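Local structure of 455aa long hypothetical phospho-sugar mutase (Sulfolobus tokodaii, 2F7L) at residues V285-S289 with F416-V420; T375-L379 with E426-I431. The protein interconverts glucosamine 6-phosphate and glucosamine 1-phosphate, and likewise the galactosamine phosphates, in the synthesis of UDP-N-acetylglucosamine and UDP-N-acetylgalactosamine. All coordinates share one frame; numbering follows the deposited sequence.

Interaction 1 is a buried junction between two domains: the loop 285-289 of alpha/beta/alpha domain III meets strand 416-422 of the C-terminal domain through an indole, a leucine and main-chain atoms, with no direct hydrogen bond between the segments. Interaction 2 lies wholly inside the C-terminal domain, where strands 371-378 and 428-435 pair through their backbones; one side of that pair is largely buried and mostly apolar, the other exposed and charged. Both reach the same antiparallel sheet, in which 416-422 and 428-435 are neighbours, and Val420 of interaction 1 packs on Ile429 of interaction 2. Their centres lie about 16 Å apart.

Interaction 1 of 2, residues V285-S289 with F416-V420; sequences VSSSS and FWFLV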
ATOM      1  N   VAL A 285       8.529  -3.873  10.213  1.00 31.87           N
ATOM      2  CA  VAL A 285       8.896  -5.049  10.987  1.00 31.26           C
ATOM      3  C   VAL A 285       8.069  -6.279  10.630  1.00 31.00           C
ATOM      4  O   VAL A 285       8.338  -7.364  11.119  1.00 30.74           O
ATOM      5  CB  VAL A 285       8.768  -4.746  12.494  1.00 30.79           C
ATOM      6  CG1 VAL A 285       9.924  -3.844  12.942  1.00 28.89           C
ATOM      7  CG2 VAL A 285       7.428  -4.062  12.771  1.00 29.26           C
ATOM      8  N   SER A 286       7.071  -6.099   9.774  1.00 31.62           N
ATOM      9  CA  SER A 286       6.209  -7.187   9.318  1.00 32.12           C
ATOM     10  C   SER A 286       6.905  -7.918   8.159  1.00 32.87           C
ATOM     11  O   SER A 286       6.498  -9.008   7.742  1.00 32.68           O
ATOM     12  CB  SER A 286       4.853  -6.623   8.868  1.00 31.79           C
ATOM     13  OG  SER A 286       5.009  -5.527   7.970  1.00 32.76           O
ATOM     14  N   SER A 287       7.970  -7.301   7.651  1.00 34.10           N
ATOM     15  CA  SER A 287       8.766  -7.856   6.552  1.00 34.41           C
ATOM     16  C   SER A 287       9.749  -8.941   7.018  1.00 35.00           C
ATOM     17  O   SER A 287      10.309  -8.869   8.125  1.00 34.00           O
ATOM     18  CB  SER A 287       9.551  -6.733   5.863  1.00 34.24           C
ATOM     19  OG  SER A 287       8.777  -6.078   4.884  1.00 33.78           O
ATOM     20  N   SER A 288       9.956  -9.936   6.156  1.00 35.47           N
ATOM     21  CA  SER A 288      10.870 -11.036   6.445  1.00 37.21           C
ATOM     22  C   SER A 288      12.285 -10.525   6.556  1.00 37.98           C
ATOM     23  O   SER A 288      12.650  -9.613   5.834  1.00 38.37           O
ATOM     24  CB  SER A 288      10.822 -12.066   5.326  1.00 38.25           C
ATOM     25  OG  SER A 288      11.961 -12.911   5.363  1.00 38.81           O
ATOM     26  N   SER A 289      13.085 -11.113   7.445  1.00 39.51           N
ATOM     27  CA  SER A 289      14.483 -10.689   7.627  1.00 40.64           C
ATOM     28  C   SER A 289      15.299 -11.045   6.385  1.00 40.98           C
ATOM     29  O   SER A 289      16.415 -10.558   6.180  1.00 40.68           O
ATOM     30  CB  SER A 289      15.092 -11.331   8.881  1.00 40.37           C
ATOM     31  OG  SER A 289      15.054 -12.740   8.806  1.00 40.81           O
ATOM     32  N   PHE A 416      16.027 -17.185  11.004  1.00 42.41           N
ATOM     33  CA  PHE A 416      14.698 -17.198  11.626  1.00 40.83           C
ATOM     34  C   PHE A 416      14.432 -15.823  12.189  1.00 39.98           C
ATOM     35  O   PHE A 416      15.366 -15.085  12.503  1.00 40.27           O
ATOM     36  CB  PHE A 416      14.616 -18.229  12.768  1.00 40.57           C
ATOM     37  CG  PHE A 416      14.999 -17.680  14.128  1.00 40.05           C
ATOM     38  CD1 PHE A 416      14.079 -16.959  14.891  1.00 39.26           C
ATOM     39  CD2 PHE A 416      16.295 -17.830  14.618  1.00 39.55           C
ATOM     40  CE1 PHE A 416      14.442 -16.392  16.112  1.00 39.04           C
ATOM     41  CE2 PHE A 416      16.668 -17.265  15.843  1.00 39.37           C
ATOM     42  CZ  PHE A 416      15.740 -16.544  16.590  1.00 39.03           C
ATOM     43  N   TRP A 417      13.159 -15.470  12.304  1.00 38.59           N
ATOM     44  CA  TRP A 417      12.786 -14.188  12.893  1.00 37.18           C
ATOM     45  C   TRP A 417      11.318 -14.276  13.261  1.00 36.48           C
ATOM     46  O   TRP A 417      10.610 -15.173  12.801  1.00 36.11           O
ATOM     47  CB  TRP A 417      12.997 -13.026  11.911  1.00 36.38           C
ATOM     48  CG  TRP A 417      12.098 -13.105  10.716  1.00 36.00           C
ATOM     49  CD1 TRP A 417      12.300 -13.842   9.596  1.00 35.58           C
ATOM     50  CD2 TRP A 417      10.825 -12.476  10.558  1.00 35.67           C
ATOM     51  NE1 TRP A 417      11.239 -13.719   8.744  1.00 35.74           N
ATOM     52  CE2 TRP A 417      10.312 -12.886   9.309  1.00 36.50           C
ATOM     53  CE3 TRP A 417      10.062 -11.615  11.352  1.00 35.65           C
ATOM     54  CZ2 TRP A 417       9.063 -12.461   8.823  1.00 36.83           C
ATOM     55  CZ3 TRP A 417       8.813 -11.191  10.876  1.00 37.27           C
ATOM     56  CH2 TRP A 417       8.329 -11.617   9.622  1.00 37.10           C
ATOM     57  N   PHE A 418      10.871 -13.369  14.119  1.00 36.12           N
ATOM     58  CA  PHE A 418       9.465 -13.332  14.480  1.00 36.05           C
ATOM     59  C   PHE A 418       9.056 -11.925  14.899  1.00 36.09           C
ATOM     60  O   PHE A 418       9.906 -11.066  15.189  1.00 35.27           O
ATOM     61  CB  PHE A 418       9.121 -14.358  15.577  1.00 36.29           C
ATOM     62  CG  PHE A 418       9.711 -14.059  16.936  1.00 36.67           C
ATOM     63  CD1 PHE A 418      10.883 -14.689  17.358  1.00 37.61           C
ATOM     64  CD2 PHE A 418       9.077 -13.182  17.809  1.00 36.59           C
ATOM     65  CE1 PHE A 418      11.419 -14.453  18.636  1.00 37.49           C
ATOM     66  CE2 PHE A 418       9.602 -12.938  19.087  1.00 38.41           C
ATOM     67  CZ  PHE A 418      10.781 -13.580  19.501  1.00 37.81           C
ATOM     68  N   LEU A 419       7.743 -11.696  14.872  1.00 35.74           N
ATOM     69  CA  LEU A 419       7.140 -10.428  15.257  1.00 34.74           C
ATOM     70  C   LEU A 419       5.889 -10.719  16.076  1.00 34.42           C
ATOM     71  O   LEU A 419       4.998 -11.454  15.635  1.00 34.25           O
ATOM     72  CB  LEU A 419       6.753  -9.605  14.017  1.00 34.53           C
ATOM     73  CG  LEU A 419       5.991  -8.297  14.296  1.00 34.41           C
ATOM     74  CD1 LEU A 419       6.813  -7.430  15.216  1.00 34.92           C
ATOM     75  CD2 LEU A 419       5.695  -7.551  13.012  1.00 34.62           C
ATOM     76  N   VAL A 420       5.842 -10.174  17.282  1.00 34.37           N
ATOM     77  CA  VAL A 420       4.672 -10.327  18.139  1.00 35.02           C
ATOM     78  C   VAL A 420       4.163  -8.900  18.268  1.00 36.11           C
ATOM     79  O   VAL A 420       4.804  -8.053  18.913  1.00 35.94           O
ATOM     80  CB  VAL A 420       5.031 -10.860  19.534  1.00 34.89           C
ATOM     81  CG1 VAL A 420       3.767 -11.098  20.326  1.00 34.55           C
ATOM     82  CG2 VAL A 420       5.815 -12.138  19.417  1.00 34.65           C
TER
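The indole of Trp417 lies with one face against the backbone of Ser287, Ser288 and Ser289, so that a flat aromatic surface meets mainly a run of peptide. Ser288 CA stands over the six-membered part of the ring, 3.3 Å from Trp417 CZ2, while Ser289 N sits above the pyrrole side, 3.4 Å from Trp417 NE1; both of these nitrogens are donors and do not bond to each other. Near the far end of the benzene ring, Ser287 O lies over the same face, 3.7 Å from Trp417 CH2, and Ser286 O approaches that carbon obliquely. With CG set between the backbone N and the carbonyl carbon (chi1 65°), Trp417 reaches out from its strand and points NE1 at Glu434, which accepts its hydrogen bond. The OG of Ser288 shares that carboxylate and also caps Leu290 N, at the start of helix 290-296. The contact joins two domains of the phosphohexose mutase: a loop between a strand and a helix of alpha/beta/alpha domain III settles on the sheet of the C-terminal domain. Ser289 comes to the other end of the indole, its CB 3.8 Å from Trp417 CD1. Two residues further along the strand, Leu419 points the same way and meets Val285 side chain to side chain at about a right angle, with 3.9 Å between Val285 CG2 and Leu419 CD2. Its CG is trans to the backbone N (chi1 175°), which carries CD2 out to the Val285 carbonyl and alongside Ser286 CA, 3.7 Å from Leu419 CD2. Lys410, from the adjacent strand 409-413, gives hydrogen bonds to the carbonyl oxygens of Val285 and Ser287, from the C-terminal domain to the loop.

Interaction 2 of 2, residues T375-L379 with E426-I431; sequences TKVDL and EPIIRI. With SO4 (sulfate ion), chain C.
Thr375 pairs with Ile431 as an antiparallel hydrogen-bonded pair: Ile431 N reaches Thr375 O at 2.7 Å and nearly straight (175°), whereas the return bond from Thr375 N to Ile431 O is weak. Lys376 and Arg430 follow as a non-hydrogen-bonded pair with their side chains on the same side. The lysine chain bends at chi2 and again at chi3 (-80°) and crosses the Glu426 side chain at about a right angle, forming a salt bridge of 3.0 Å between Lys376 NZ and Glu426 OE2. The same carboxylate is shared with the arginine, Glu426 OE1 lying 3.6 Å from Arg430 NH2, and this shared negative charge probably offsets the nearness of the two cations. Val377 is bonded both ways to Ile429, with Ile429 N to Val377 O at 2.8 Å. It faces the buried side, where its CG1 lies 3.7 Å from Ile431 CD1 and helix 438-452 contributes Val452. Asp378 and Ile428 have diverging side chains, although OD2 comes back against CG1 and CD1 of the isoleucine, whose CG2 rests on Lys376 CB at 3.9 Å. An alanine in place of Ile428 would lose both branches and is likely to open a gap beside Lys376 CB and take away the packing against the Asp378 carboxylate. Just past the strand, Leu379 N bonds at 3.1 Å to Pro427 O, from above the carbonyl plane, and the leucine side chain packs on Ile429 CD1. Pro427 itself centres an inverse gamma turn. Arg430 NH1 bonds at 2.8 Å to O4 of a sulfate, probably from the crystallisation liquor, whose sulfur lies in the guanidinium plane at its edge; Gly424 N binds the same ion, consistent with the phosphate-binding loop of the phosphohexose mutase C-terminal domain.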
ATOM      1  N   THR A 375      -0.335 -16.605  13.533  1.00 43.16           N
ATOM      2  CA  THR A 375      -1.459 -16.904  14.438  1.00 44.14           C
ATOM      3  C   THR A 375      -1.979 -15.683  15.186  1.00 43.30           C
ATOM      4  O   THR A 375      -1.297 -14.666  15.294  1.00 43.45           O
ATOM      5  CB  THR A 375      -1.081 -17.968  15.497  1.00 45.48           C
ATOM      6  OG1 THR A 375      -0.885 -19.226  14.843  1.00 48.91           O
ATOM      7  CG2 THR A 375      -2.183 -18.145  16.531  1.00 45.76           C
ATOM      8  N   LYS A 376      -3.205 -15.787  15.684  1.00 42.63           N
ATOM      9  CA  LYS A 376      -3.815 -14.711  16.456  1.00 42.32           C
ATOM     10  C   LYS A 376      -4.172 -15.297  17.817  1.00 41.41           C
ATOM     11  O   LYS A 376      -4.649 -16.416  17.900  1.00 41.00           O
ATOM     12  CB  LYS A 376      -5.092 -14.190  15.765  1.00 42.16           C
ATOM     13  CG  LYS A 376      -4.926 -13.888  14.269  1.00 42.12           C
ATOM     14  CD  LYS A 376      -5.796 -12.719  13.764  1.00 42.23           C
ATOM     15  CE  LYS A 376      -7.247 -13.107  13.487  1.00 42.61           C
ATOM     16  NZ  LYS A 376      -8.136 -11.922  13.195  1.00 41.48           N
ATOM     17  N   VAL A 377      -3.899 -14.571  18.888  1.00 41.40           N
ATOM     18  CA  VAL A 377      -4.272 -15.048  20.220  1.00 41.33           C
ATOM     19  C   VAL A 377      -4.865 -13.882  20.996  1.00 41.33           C
ATOM     20  O   VAL A 377      -4.322 -12.778  21.005  1.00 40.81           O
ATOM     21  CB  VAL A 377      -3.075 -15.709  20.983  1.00 40.86           C
ATOM     22  CG1 VAL A 377      -1.776 -15.344  20.312  1.00 41.46           C
ATOM     23  CG2 VAL A 377      -3.083 -15.310  22.463  1.00 39.18           C
ATOM     24  N   ASP A 378      -6.014 -14.141  21.606  1.00 42.62           N
ATOM     25  CA  ASP A 378      -6.737 -13.126  22.354  1.00 43.84           C
ATOM     26  C   ASP A 378      -5.936 -12.611  23.506  1.00 44.52           C
ATOM     27  O   ASP A 378      -5.119 -13.328  24.082  1.00 44.06           O
ATOM     28  CB  ASP A 378      -8.052 -13.662  22.905  1.00 44.89           C
ATOM     29  CG  ASP A 378      -9.054 -14.015  21.824  1.00 46.51           C
ATOM     30  OD1 ASP A 378     -10.242 -14.185  22.178  1.00 49.05           O
ATOM     31  OD2 ASP A 378      -8.679 -14.140  20.639  1.00 47.06           O
ATOM     32  N   LEU A 379      -6.177 -11.351  23.841  1.00 45.77           N
ATOM     33  CA  LEU A 379      -5.484 -10.742  24.946  1.00 47.27           C
ATOM     34  C   LEU A 379      -6.383 -10.957  26.143  1.00 48.79           C
ATOM     35  O   LEU A 379      -7.471 -10.403  26.214  1.00 48.58           O
ATOM     36  CB  LEU A 379      -5.276  -9.248  24.696  1.00 46.24           C
ATOM     37  CG  LEU A 379      -3.993  -8.672  25.301  1.00 45.95           C
ATOM     38  CD1 LEU A 379      -3.927  -7.185  25.051  1.00 46.29           C
ATOM     39  CD2 LEU A 379      -3.931  -8.955  26.776  1.00 46.29           C
ATOM     40  N   GLU A 426      -8.579  -5.446  16.748  1.00 46.44           N
ATOM     41  CA  GLU A 426      -9.166  -6.521  17.527  1.00 46.48           C
ATOM     42  C   GLU A 426      -8.416  -6.671  18.852  1.00 45.13           C
ATOM     43  O   GLU A 426      -7.246  -6.295  18.953  1.00 45.98           O
ATOM     44  CB  GLU A 426      -9.076  -7.812  16.724  1.00 48.68           C
ATOM     45  CG  GLU A 426      -9.852  -7.770  15.422  1.00 52.02           C
ATOM     46  CD  GLU A 426      -9.312  -8.761  14.414  1.00 55.21           C
ATOM     47  OE1 GLU A 426      -8.198  -8.523  13.881  1.00 57.19           O
ATOM     48  OE2 GLU A 426      -9.987  -9.783  14.159  1.00 56.75           O
ATOM     49  N   PRO A 427      -9.079  -7.209  19.886  1.00 42.87           N
ATOM     50  CA  PRO A 427      -8.436  -7.397  21.191  1.00 41.26           C
ATOM     51  C   PRO A 427      -7.597  -8.647  21.061  1.00 40.30           C
ATOM     52  O   PRO A 427      -7.803  -9.630  21.764  1.00 40.07           O
ATOM     53  CB  PRO A 427      -9.617  -7.591  22.122  1.00 41.42           C
ATOM     54  CG  PRO A 427     -10.580  -8.369  21.249  1.00 41.97           C
ATOM     55  CD  PRO A 427     -10.471  -7.703  19.894  1.00 41.81           C
ATOM     56  N   ILE A 428      -6.622  -8.584  20.162  1.00 39.94           N
ATOM     57  CA  ILE A 428      -5.786  -9.739  19.849  1.00 39.16           C
ATOM     58  C   ILE A 428      -4.320  -9.443  19.589  1.00 38.27           C
ATOM     59  O   ILE A 428      -3.975  -8.350  19.146  1.00 38.43           O
ATOM     60  CB  ILE A 428      -6.398 -10.431  18.600  1.00 39.69           C
ATOM     61  CG1 ILE A 428      -7.184 -11.654  19.048  1.00 39.43           C
ATOM     62  CG2 ILE A 428      -5.340 -10.676  17.510  1.00 39.44           C
ATOM     63  CD1 ILE A 428      -8.579 -11.710  18.455  1.00 40.85           C
ATOM     64  N   ILE A 429      -3.455 -10.419  19.868  1.00 37.19           N
ATOM     65  CA  ILE A 429      -2.027 -10.254  19.580  1.00 35.94           C
ATOM     66  C   ILE A 429      -1.696 -11.198  18.430  1.00 36.28           C
ATOM     67  O   ILE A 429      -1.970 -12.399  18.504  1.00 36.13           O
ATOM     68  CB  ILE A 429      -1.122 -10.605  20.782  1.00 34.72           C
ATOM     69  CG1 ILE A 429      -1.152  -9.479  21.807  1.00 33.42           C
ATOM     70  CG2 ILE A 429       0.294 -10.849  20.324  1.00 32.95           C
ATOM     71  CD1 ILE A 429      -2.101  -9.737  22.915  1.00 32.77           C
ATOM     72  N   ARG A 430      -1.138 -10.643  17.356  1.00 36.28           N
ATOM     73  CA  ARG A 430      -0.766 -11.431  16.195  1.00 36.41           C
ATOM     74  C   ARG A 430       0.624 -11.974  16.431  1.00 35.90           C
ATOM     75  O   ARG A 430       1.494 -11.264  16.908  1.00 36.36           O
ATOM     76  CB  ARG A 430      -0.759 -10.577  14.916  1.00 37.39           C
ATOM     77  CG  ARG A 430      -2.121  -9.973  14.531  1.00 40.01           C
ATOM     78  CD  ARG A 430      -2.185  -9.514  13.065  1.00 41.46           C
ATOM     79  NE  ARG A 430      -3.524  -9.053  12.696  1.00 43.96           N
ATOM     80  CZ  ARG A 430      -3.910  -7.774  12.622  1.00 45.84           C
ATOM     81  NH1 ARG A 430      -3.067  -6.784  12.873  1.00 46.08           N
ATOM     82  NH2 ARG A 430      -5.168  -7.477  12.327  1.00 47.35           N
ATOM     83  N   ILE A 431       0.828 -13.246  16.117  1.00 35.80           N
ATOM     84  CA  ILE A 431       2.134 -13.863  16.264  1.00 35.50           C
ATOM     85  C   ILE A 431       2.543 -14.428  14.926  1.00 35.64           C
ATOM     86  O   ILE A 431       1.877 -15.314  14.409  1.00 34.89           O
ATOM     87  CB  ILE A 431       2.140 -15.059  17.257  1.00 35.38           C
ATOM     88  CG1 ILE A 431       1.775 -14.605  18.666  1.00 35.15           C
ATOM     89  CG2 ILE A 431       3.517 -15.708  17.264  1.00 34.43           C
ATOM     90  CD1 ILE A 431       1.889 -15.704  19.705  1.00 35.21           C
TER
HETATM   91  S   SO4 C 460      -3.763  -3.457  12.826  1.00 69.62           S
HETATM   92  O1  SO4 C 460      -3.787  -2.006  13.319  1.00 68.13           O
HETATM   93  O2  SO4 C 460      -5.199  -3.891  12.524  1.00 68.45           O
HETATM   94  O3  SO4 C 460      -3.052  -3.463  11.599  1.00 69.25           O
HETATM   95  O4  SO4 C 460      -3.401  -4.209  13.963  1.00 69.34           O